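Side-chain contacts in methyltransferase (Pyrococcus horikoshii, PDB 1IXK), which probably transfers methyl groups from S-adenosyl-L-methionine to cytosine C5 in tRNA: residues 151-154 / 155-159; 174-177 / 178-182; 295-299 / 300-304. One frame throughout, in Å; residues are numbered along the deposited sequence.

Contact 1: 151-154 / 155-159; sequences VDEN and RLRET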
# COMPACT_ATOMS: atom_id res chain seq x y z
N VAL A 151 -10.64 14.73 -2.24
CA VAL A 151 -11.88 15.41 -2.63
C VAL A 151 -12.77 15.69 -1.42
O VAL A 151 -13.73 16.45 -1.51
CB VAL A 151 -12.68 14.56 -3.64
CG1 VAL A 151 -11.83 14.31 -4.89
CG2 VAL A 151 -13.09 13.23 -3.00
N ASP A 152 -12.43 15.09 -0.28
CA ASP A 152 -13.20 15.25 0.95
C ASP A 152 -12.53 16.29 1.85
O ASP A 152 -11.52 15.99 2.50
CB ASP A 152 -13.27 13.91 1.69
CG ASP A 152 -14.21 13.96 2.90
OD1 ASP A 152 -14.14 14.93 3.67
OD2 ASP A 152 -14.99 13.00 3.08
N GLU A 153 -13.09 17.49 1.91
CA GLU A 153 -12.51 18.56 2.72
C GLU A 153 -12.40 18.23 4.21
O GLU A 153 -11.41 18.58 4.85
CB GLU A 153 -13.31 19.86 2.56
CG GLU A 153 -12.60 21.07 3.18
CD GLU A 153 -11.36 21.47 2.40
OE1 GLU A 153 -11.51 21.91 1.25
OE2 GLU A 153 -10.23 21.33 2.93
N ASN A 154 -13.41 17.57 4.76
CA ASN A 154 -13.39 17.22 6.17
C ASN A 154 -12.22 16.29 6.48
O ASN A 154 -11.52 16.46 7.47
CB ASN A 154 -14.69 16.53 6.59
CG ASN A 154 -15.90 17.44 6.43
OD1 ASN A 154 -15.90 18.57 6.91
ND2 ASN A 154 -16.93 16.94 5.76
N ARG A 155 -12.01 15.32 5.60
CA ARG A 155 -10.93 14.36 5.77
C ARG A 155 -9.59 15.08 5.59
O ARG A 155 -8.63 14.83 6.31
CB ARG A 155 -11.07 13.24 4.75
CG ARG A 155 -10.13 12.07 4.95
CD ARG A 155 -10.61 10.86 4.16
NE ARG A 155 -10.76 11.17 2.74
CZ ARG A 155 -11.35 10.37 1.86
NH1 ARG A 155 -11.85 9.21 2.25
NH2 ARG A 155 -11.44 10.73 0.58
N LEU A 156 -9.55 15.99 4.62
CA LEU A 156 -8.33 16.75 4.35
C LEU A 156 -7.98 17.58 5.58
O LEU A 156 -6.81 17.70 5.94
CB LEU A 156 -8.54 17.66 3.12
CG LEU A 156 -7.31 18.35 2.54
CD1 LEU A 156 -7.62 18.86 1.14
CD2 LEU A 156 -6.86 19.49 3.45
N ARG A 157 -8.99 18.14 6.23
CA ARG A 157 -8.77 18.94 7.43
C ARG A 157 -8.19 18.07 8.54
O ARG A 157 -7.30 18.49 9.28
CB ARG A 157 -10.08 19.57 7.90
CG ARG A 157 -10.53 20.73 7.06
CD ARG A 157 -11.98 21.09 7.35
NE ARG A 157 -12.40 22.28 6.62
CZ ARG A 157 -13.66 22.54 6.30
NH1 ARG A 157 -14.61 21.69 6.63
NH2 ARG A 157 -13.96 23.66 5.65
N GLU A 158 -8.72 16.85 8.66
CA GLU A 158 -8.28 15.90 9.67
C GLU A 158 -6.82 15.55 9.42
O GLU A 158 -6.01 15.53 10.35
CB GLU A 158 -9.14 14.64 9.60
CG GLU A 158 -8.58 13.43 10.34
CD GLU A 158 -9.40 12.17 10.11
OE1 GLU A 158 -9.62 11.80 8.93
OE2 GLU A 158 -9.84 11.55 11.10
N THR A 159 -6.49 15.28 8.16
CA THR A 159 -5.13 14.92 7.79
C THR A 159 -4.15 16.04 8.11
O THR A 159 -3.05 15.79 8.59
CB THR A 159 -5.04 14.58 6.30
OG1 THR A 159 -5.85 13.42 6.04
CG2 THR A 159 -3.60 14.28 5.89
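Asp152 caps the N-terminus of helix 153-166 by accepting the backbone N-H of Arg155; this is the helix of a beta-alpha-beta unit between strands 145-149 and 171-174 of the Rossmann-like methyltransferase fold. Asp152 OD1 lies 2.9 Å from Arg155 N, and the N-H points at it with an angle of 164°, although it arrives from above the carboxylate plane. CG of Asp152 stands anti to the backbone N (chi1 -173°), which brings OD1 forward, beside the carbonyl carbon, to the N-H of Arg155. Helical bonding starts at the same residue, Leu156 N donating to Asp152 O at 2.9 Å, followed by Arg157 N to Glu153 O.

On another side of the helix, Glu153 bends at chi2 (70°), and its aliphatic part covers one guanidinium face of Arg157. The carboxylate stays well out of that plane, while Glu153 CG sits 3.6 Å from Arg157 CZ, over the centre of the group.

The side chain of Arg155 crosses that of Asp152 at about a right angle, and its guanidinium passes Asp152 CB obliquely, with Arg155 NH2 at 3.8 Å. Its polar end is held by Asp150, a predicted S-adenosyl-L-methionine-binding residue, consistent with a second-shell role for Arg155 beside the cofactor site. The Asp150 carboxylate ties the backbone of the capping residue to this guanidinium: Asp150 OD1 takes both the salt bridge from Arg155 NH2 and the hydrogen bond from Asp152 N.

Contact 2: 174-177 / 178-182; sequences FHSS and SLHIG
This is a local serine-rich turn where the chain leaves strand 171-174 and enters the 3-10 segment starting at Ser178, in the connection to strand 188-194 of the Rossmann-like sheet. Ser177 holds the turn with both its side chain and its carbonyl. Its hydroxyl, placed anti to the backbone N (chi1 166°), forms an ST turn, Ser177 OG accepting from Leu179 N at 3.2 Å with an N-H...O angle of 167°. Its carbonyl oxygen closes a turn over 177-180, Ser177 O to His180 N being 3.0 Å, the donor rising well above the carbonyl plane. Two successive amides at the start of the 3-10 segment are thereby satisfied by one residue.

Ser176 OG approaches the imidazole of His180 obliquely, 3.1 Å from CD2, and donates a weak hydrogen bond to Ser177 O. The CB and CG of Leu179 lie beside Ser177 OG, the former at 3.6 Å.

Ser178 turns inward, its hydroxyl bonded to the carbonyl of Met125, close before the predicted cofactor-binding loop. Around the turn, Ser178 and Leu179 rest on Leu228 of helix 215-235, Ile181 reaches Val235 of that helix and, with Ser178, packs on Phe149 of strand 145-149.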
# COMPACT_ATOMS: atom_id res chain seq x y z
N PHE A 174 -4.22 19.45 -1.66
CA PHE A 174 -5.17 20.09 -2.56
C PHE A 174 -6.54 19.45 -2.45
O PHE A 174 -6.66 18.23 -2.32
CB PHE A 174 -4.69 19.99 -4.01
CG PHE A 174 -3.44 20.75 -4.29
CD1 PHE A 174 -3.21 21.99 -3.70
CD2 PHE A 174 -2.50 20.26 -5.19
CE1 PHE A 174 -2.07 22.73 -4.00
CE2 PHE A 174 -1.35 20.98 -5.49
CZ PHE A 174 -1.14 22.22 -4.89
N HIS A 175 -7.59 20.27 -2.52
CA HIS A 175 -8.95 19.77 -2.44
C HIS A 175 -9.39 19.48 -3.87
O HIS A 175 -10.07 20.29 -4.50
CB HIS A 175 -9.88 20.82 -1.83
CG HIS A 175 -11.28 20.33 -1.64
ND1 HIS A 175 -12.36 21.18 -1.60
CD2 HIS A 175 -11.78 19.09 -1.47
CE1 HIS A 175 -13.47 20.48 -1.42
NE2 HIS A 175 -13.14 19.20 -1.33
N SER A 176 -8.98 18.32 -4.37
CA SER A 176 -9.28 17.92 -5.73
C SER A 176 -8.90 16.44 -5.87
O SER A 176 -8.34 15.86 -4.95
CB SER A 176 -8.47 18.77 -6.72
OG SER A 176 -8.60 18.33 -8.06
N SER A 177 -9.21 15.85 -7.02
CA SER A 177 -8.87 14.46 -7.29
C SER A 177 -7.46 14.42 -7.87
O SER A 177 -7.07 15.32 -8.60
CB SER A 177 -9.86 13.86 -8.29
OG SER A 177 -9.37 12.63 -8.80
N SER A 178 -6.70 13.38 -7.54
CA SER A 178 -5.34 13.29 -8.06
C SER A 178 -5.32 13.15 -9.58
O SER A 178 -4.28 13.28 -10.21
CB SER A 178 -4.59 12.11 -7.42
OG SER A 178 -5.27 10.89 -7.64
N LEU A 179 -6.49 12.89 -10.17
CA LEU A 179 -6.57 12.76 -11.62
C LEU A 179 -6.28 14.09 -12.31
O LEU A 179 -5.98 14.13 -13.50
CB LEU A 179 -7.95 12.24 -12.04
CG LEU A 179 -8.20 10.74 -11.85
CD1 LEU A 179 -9.64 10.41 -12.21
CD2 LEU A 179 -7.24 9.95 -12.72
N HIS A 180 -6.36 15.19 -11.55
CA HIS A 180 -6.10 16.52 -12.08
C HIS A 180 -4.64 16.92 -11.88
O HIS A 180 -4.26 18.07 -12.12
CB HIS A 180 -6.98 17.56 -11.37
CG HIS A 180 -8.45 17.33 -11.55
ND1 HIS A 180 -9.08 17.48 -12.77
CD2 HIS A 180 -9.41 16.97 -10.67
CE1 HIS A 180 -10.37 17.22 -12.63
NE2 HIS A 180 -10.60 16.91 -11.36
N ILE A 181 -3.82 15.97 -11.44
CA ILE A 181 -2.41 16.25 -11.18
C ILE A 181 -1.71 16.91 -12.37
O ILE A 181 -0.83 17.75 -12.19
CB ILE A 181 -1.67 14.95 -10.76
CG1 ILE A 181 -0.30 15.29 -10.19
CG2 ILE A 181 -1.56 14.00 -11.95
CD1 ILE A 181 0.36 14.13 -9.45
N GLY A 182 -2.13 16.56 -13.58
CA GLY A 182 -1.52 17.15 -14.76
C GLY A 182 -1.71 18.65 -14.90
O GLY A 182 -0.91 19.33 -15.56

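Contact 3: 295-299 / 300-304; sequences RRLYP and DVHET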
# COMPACT_ATOMS: atom_id res chain seq x y z
N ARG A 295 5.55 -7.76 -6.50
CA ARG A 295 5.37 -8.65 -5.35
C ARG A 295 3.95 -8.69 -4.82
O ARG A 295 3.15 -7.80 -5.07
CB ARG A 295 6.28 -8.20 -4.20
CG ARG A 295 7.67 -7.76 -4.61
CD ARG A 295 8.39 -8.84 -5.38
NE ARG A 295 8.71 -10.00 -4.56
CZ ARG A 295 9.26 -11.11 -5.03
NH1 ARG A 295 9.56 -11.21 -6.31
NH2 ARG A 295 9.52 -12.13 -4.22
N ARG A 296 3.65 -9.75 -4.08
CA ARG A 296 2.35 -9.94 -3.46
C ARG A 296 2.55 -10.40 -2.02
O ARG A 296 3.46 -11.19 -1.72
CB ARG A 296 1.54 -11.01 -4.19
CG ARG A 296 0.73 -10.51 -5.37
CD ARG A 296 0.00 -11.67 -6.03
NE ARG A 296 -0.88 -11.25 -7.12
CZ ARG A 296 -2.20 -11.26 -7.05
NH1 ARG A 296 -2.81 -11.67 -5.95
NH2 ARG A 296 -2.92 -10.87 -8.10
N LEU A 297 1.69 -9.91 -1.14
CA LEU A 297 1.71 -10.31 0.26
C LEU A 297 0.40 -11.06 0.45
O LEU A 297 -0.65 -10.62 -0.04
CB LEU A 297 1.75 -9.09 1.19
CG LEU A 297 3.02 -8.24 1.19
CD1 LEU A 297 2.86 -7.08 2.16
CD2 LEU A 297 4.22 -9.11 1.57
N TYR A 298 0.46 -12.19 1.14
CA TYR A 298 -0.72 -13.01 1.37
C TYR A 298 -1.03 -13.11 2.86
O TYR A 298 -0.13 -13.25 3.68
CB TYR A 298 -0.48 -14.41 0.80
CG TYR A 298 -0.42 -14.45 -0.71
CD1 TYR A 298 -1.59 -14.34 -1.47
CD2 TYR A 298 0.80 -14.60 -1.38
CE1 TYR A 298 -1.55 -14.39 -2.86
CE2 TYR A 298 0.85 -14.65 -2.77
CZ TYR A 298 -0.33 -14.55 -3.50
OH TYR A 298 -0.29 -14.63 -4.87
N PRO A 299 -2.32 -13.06 3.21
CA PRO A 299 -2.74 -13.14 4.61
C PRO A 299 -2.40 -14.46 5.30
O PRO A 299 -2.36 -14.51 6.52
CB PRO A 299 -4.24 -12.89 4.54
CG PRO A 299 -4.61 -13.45 3.20
CD PRO A 299 -3.49 -12.95 2.32
N ASP A 300 -2.14 -15.50 4.52
CA ASP A 300 -1.82 -16.79 5.12
C ASP A 300 -0.35 -16.95 5.49
O ASP A 300 0.01 -17.88 6.21
CB ASP A 300 -2.27 -17.94 4.20
CG ASP A 300 -1.48 -18.01 2.91
OD1 ASP A 300 -1.02 -16.96 2.42
OD2 ASP A 300 -1.34 -19.13 2.37
N VAL A 301 0.49 -16.04 5.03
CA VAL A 301 1.91 -16.12 5.36
C VAL A 301 2.50 -14.81 5.89
O VAL A 301 3.44 -14.83 6.68
CB VAL A 301 2.76 -16.59 4.14
CG1 VAL A 301 2.30 -17.96 3.67
CG2 VAL A 301 2.65 -15.60 3.01
N HIS A 302 1.96 -13.67 5.47
CA HIS A 302 2.50 -12.39 5.89
C HIS A 302 1.71 -11.64 6.96
O HIS A 302 2.11 -10.55 7.38
CB HIS A 302 2.69 -11.47 4.69
CG HIS A 302 3.51 -12.07 3.59
ND1 HIS A 302 2.95 -12.64 2.47
CD2 HIS A 302 4.85 -12.21 3.46
CE1 HIS A 302 3.92 -13.10 1.68
NE2 HIS A 302 5.08 -12.85 2.27
N GLU A 303 0.60 -12.22 7.40
CA GLU A 303 -0.23 -11.58 8.42
C GLU A 303 -0.64 -10.16 8.03
O GLU A 303 -0.65 -9.26 8.86
CB GLU A 303 0.51 -11.55 9.76
CG GLU A 303 0.86 -12.92 10.31
CD GLU A 303 1.39 -12.88 11.73
OE1 GLU A 303 1.70 -13.95 12.28
OE2 GLU A 303 1.48 -11.77 12.30
N THR A 304 -0.98 -9.98 6.76
CA THR A 304 -1.42 -8.68 6.25
C THR A 304 -2.62 -8.98 5.38
O THR A 304 -3.02 -10.13 5.24
CB THR A 304 -0.34 -8.03 5.34
OG1 THR A 304 -0.14 -8.85 4.18
CG2 THR A 304 0.98 -7.88 6.08
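Leu297 and His302 cross at about a right angle, the leucine methyl CD2 seated over the centre of the imidazole in a CH-pi contact, 3.6 Å from the ring centroid of His302 and 10° off its normal. Val301 CB lies over the opposite face, offset toward the rim. With CG anti to its carbonyl carbon (chi1 -54°), His302 sets ND1 beside the backbone of Tyr298, whose N-H donates to His302 ND1 at 2.9 Å. Face contact and edge bond together restrict rotation of the imidazole.

Tyr298 O closes the turn by accepting His302 N at 2.8 Å, nearly along the C=O axis, and Val301 N from above the carbonyl plane. Tyr298 and Asp300 lie side by side and point the same way, with ring and carboxylate planes 87° apart; Asp300 OD1 comes to 3.1 Å from Tyr298 CB. Thr304 O, buried without a hydrogen-bond partner, meets Pro299 CA at 3.1 Å in a CA-H...O contact.

The turn links strand 295-297 to its antiparallel neighbour 307-314, where Leu297 packs on Phe307. Tyr298, Pro299 and Asp300 meet the N-terminal helices: Tyr298 OH bonds Trp28, Asp300 forms a salt bridge with Arg31, and Pro299 rests on Ile35 of helix 31-38.

In the fold
Contacts 1 and 2 adjoin, their centres 14 Å apart, at the ends of parallel strands 145-149 and 171-174; Val151 O and His175 NE2 join them by a probable hydrogen bond, and Leu156 CD1 packs on the backbone carbonyl of Phe174. Contact 3 lies on the opposite side of the chain's centre, about 31 Å from either centre, in the antiparallel part of the same mixed sheet. Contact 1 is the surface one, built on a helix cap and charged side chains; contacts 2 and 3 are partly buried. Contacts 1 and 2 begin successive connections of the parallel part, the second relying on serine hydroxyl and carbonyl bonds, whereas contact 3 turns between antiparallel strands.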